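Local coordinates for transcriptional regulatory protein RcsB (Escherichia coli, PDB 5I4C) that acts as the response regulator of the Rcs stress phosphorelay, binding DNA to control genes for colanic acid capsule, biofilm formation and cell division, at residues L53-S58 with L81-L86. Sequence-based numbering, arbitrary orientation.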
loop_
_atom_site.group_PDB
_atom_site.type_symbol
_atom_site.label_atom_id
_atom_site.label_comp_id
_atom_site.label_asym_id
_atom_site.label_seq_id
_atom_site.Cartn_x
_atom_site.Cartn_y
_atom_site.Cartn_z
ATOM N N LEU A 53 15.702 -10.541 3.723
ATOM C CA LEU A 53 14.546 -9.988 4.408
ATOM C C LEU A 53 14.272 -8.569 3.931
ATOM O O LEU A 53 15.166 -7.721 4.019
ATOM C CB LEU A 53 14.793 -9.976 5.887
ATOM C CG LEU A 53 13.679 -9.259 6.662
ATOM C CD1 LEU A 53 12.283 -9.848 6.587
ATOM C CD2 LEU A 53 14.139 -9.082 8.049
ATOM N N ILE A 54 13.043 -8.332 3.469
ATOM C CA ILE A 54 12.565 -7.021 3.056
ATOM C C ILE A 54 11.573 -6.530 4.117
ATOM O O ILE A 54 10.474 -7.068 4.233
ATOM C CB ILE A 54 11.922 -7.080 1.675
ATOM C CG1 ILE A 54 12.898 -7.694 0.684
ATOM C CG2 ILE A 54 11.482 -5.697 1.225
ATOM C CD1 ILE A 54 12.269 -8.103 -0.626
ATOM N N THR A 55 11.959 -5.523 4.859
ATOM C CA THR A 55 11.239 -5.223 6.053
ATOM C C THR A 55 11.040 -3.715 6.327
ATOM O O THR A 55 11.932 -2.882 6.127
ATOM C CB THR A 55 11.882 -5.893 7.314
ATOM O OG1 THR A 55 10.998 -5.748 8.449
ATOM C CG2 THR A 55 13.248 -5.205 7.718
ATOM N N ASP A 56 9.838 -3.385 6.767
ATOM C CA ASP A 56 9.539 -2.098 7.391
ATOM C C ASP A 56 10.209 -2.031 8.800
ATOM O O ASP A 56 10.463 -3.068 9.410
ATOM C CB ASP A 56 8.040 -1.972 7.571
ATOM C CG ASP A 56 7.622 -0.571 7.928
ATOM O OD1 ASP A 56 7.820 0.364 7.132
ATOM O OD2 ASP A 56 7.103 -0.410 9.008
ATOM N N LEU A 57 10.528 -0.844 9.273
ATOM C CA LEU A 57 11.096 -0.685 10.611
ATOM C C LEU A 57 10.100 -0.308 11.716
ATOM O O LEU A 57 10.530 -0.125 12.846
ATOM C CB LEU A 57 12.173 0.354 10.546
ATOM C CG LEU A 57 13.432 0.002 9.723
ATOM C CD1 LEU A 57 14.390 1.168 9.797
ATOM C CD2 LEU A 57 14.096 -1.267 10.233
ATOM N N SER A 58 8.803 -0.229 11.406
ATOM C CA SER A 58 7.791 0.198 12.355
ATOM C C SER A 58 6.647 -0.776 12.685
ATOM O O SER A 58 5.560 -0.337 13.084
ATOM C CB SER A 58 7.145 1.502 11.815
ATOM O OG SER A 58 8.014 2.558 12.196
ATOM N N LEU A 81 21.791 -13.229 6.741
ATOM C CA LEU A 81 20.531 -12.808 6.123
ATOM C C LEU A 81 20.699 -11.367 5.654
ATOM O O LEU A 81 21.079 -10.482 6.449
ATOM C CB LEU A 81 19.399 -12.896 7.119
ATOM C CG LEU A 81 18.011 -12.561 6.600
ATOM C CD1 LEU A 81 17.550 -13.522 5.526
ATOM C CD2 LEU A 81 17.020 -12.546 7.746
ATOM N N SER A 82 20.434 -11.146 4.378
ATOM C CA SER A 82 20.604 -9.808 3.798
ATOM C C SER A 82 19.348 -9.092 4.113
ATOM O O SER A 82 18.293 -9.692 4.197
ATOM C CB SER A 82 20.822 -9.878 2.316
ATOM O OG SER A 82 21.999 -10.573 2.005
ATOM N N ILE A 83 19.450 -7.814 4.346
ATOM C CA ILE A 83 18.295 -7.050 4.747
ATOM C C ILE A 83 18.127 -5.821 3.868
ATOM O O ILE A 83 19.099 -5.079 3.645
ATOM C CB ILE A 83 18.445 -6.575 6.166
ATOM C CG1 ILE A 83 18.556 -7.744 7.099
ATOM C CG2 ILE A 83 17.257 -5.697 6.566
ATOM C CD1 ILE A 83 19.011 -7.264 8.459
ATOM N N ILE A 84 16.944 -5.700 3.302
ATOM C CA ILE A 84 16.457 -4.485 2.691
ATOM C C ILE A 84 15.406 -3.860 3.572
ATOM O O ILE A 84 14.356 -4.484 3.856
ATOM C CB ILE A 84 15.890 -4.701 1.301
ATOM C CG1 ILE A 84 16.992 -5.218 0.368
ATOM C CG2 ILE A 84 15.318 -3.387 0.732
ATOM C CD1 ILE A 84 16.470 -5.665 -0.992
ATOM N N VAL A 85 15.687 -2.615 3.975
ATOM C CA VAL A 85 14.750 -1.804 4.736
ATOM C C VAL A 85 13.820 -1.015 3.798
ATOM O O VAL A 85 14.297 -0.394 2.891
ATOM C CB VAL A 85 15.486 -0.889 5.721
ATOM C CG1 VAL A 85 14.584 0.168 6.343
ATOM C CG2 VAL A 85 16.048 -1.774 6.837
ATOM N N LEU A 86 12.525 -1.043 4.093
ATOM C CA LEU A 86 11.497 -0.223 3.459
ATOM C C LEU A 86 11.268 1.009 4.308
ATOM O O LEU A 86 10.978 0.879 5.508
ATOM C CB LEU A 86 10.151 -0.998 3.410
ATOM C CG LEU A 86 10.134 -2.301 2.611
ATOM C CD1 LEU A 86 8.786 -3.030 2.760
ATOM C CD2 LEU A 86 10.470 -1.976 1.154
HETATM O O HOH W 1 10.643 1.571 8.020
#
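Leu57 CG and CD1 both press on Val85 CG1, CG at 3.6 Å, and CD2 reaches CG2, the two side chains crossing at about a right angle. Val85 CG1 is brought there by lying anti to its backbone N (chi1 169°). On the other sheet face, Ile54 CG2 rests against Leu86 CG and CD2, the latter at 3.9 Å. Leu81 comes in before its strand begins and sets CD2 against Leu53 CB at 3.9 Å. Between these contacts run four parallel-strand bonds, Leu53 N to Ser82 O, Ile84 N to Leu53 O, Thr55 N to Ile84 O and Leu86 N to Thr55 O. Strands 52-56 and 82-87 lie side by side in the parallel sheet of the CheY-like receiver domain, joined in a beta-alpha-beta crossover through helix 67-77, which covers Leu53 and Leu57, while helix 112-124 covers Ile54 and Ile84. Thr55 OG1 turns back along its own chain to bond Asp56 O at 2.9 Å. Asp56, the predicted phosphoacceptor, is unmodified here. A water gives a 2.6 Å bond to Leu86 O, accepts from Leu57 N at 2.7 Å and donates weakly to Asp56 OD1, which also forms a salt bridge with Lys109. Ser58 N closes an Asx turn, meeting Asp56 OD2 from above the carboxylate plane at 2.9 Å.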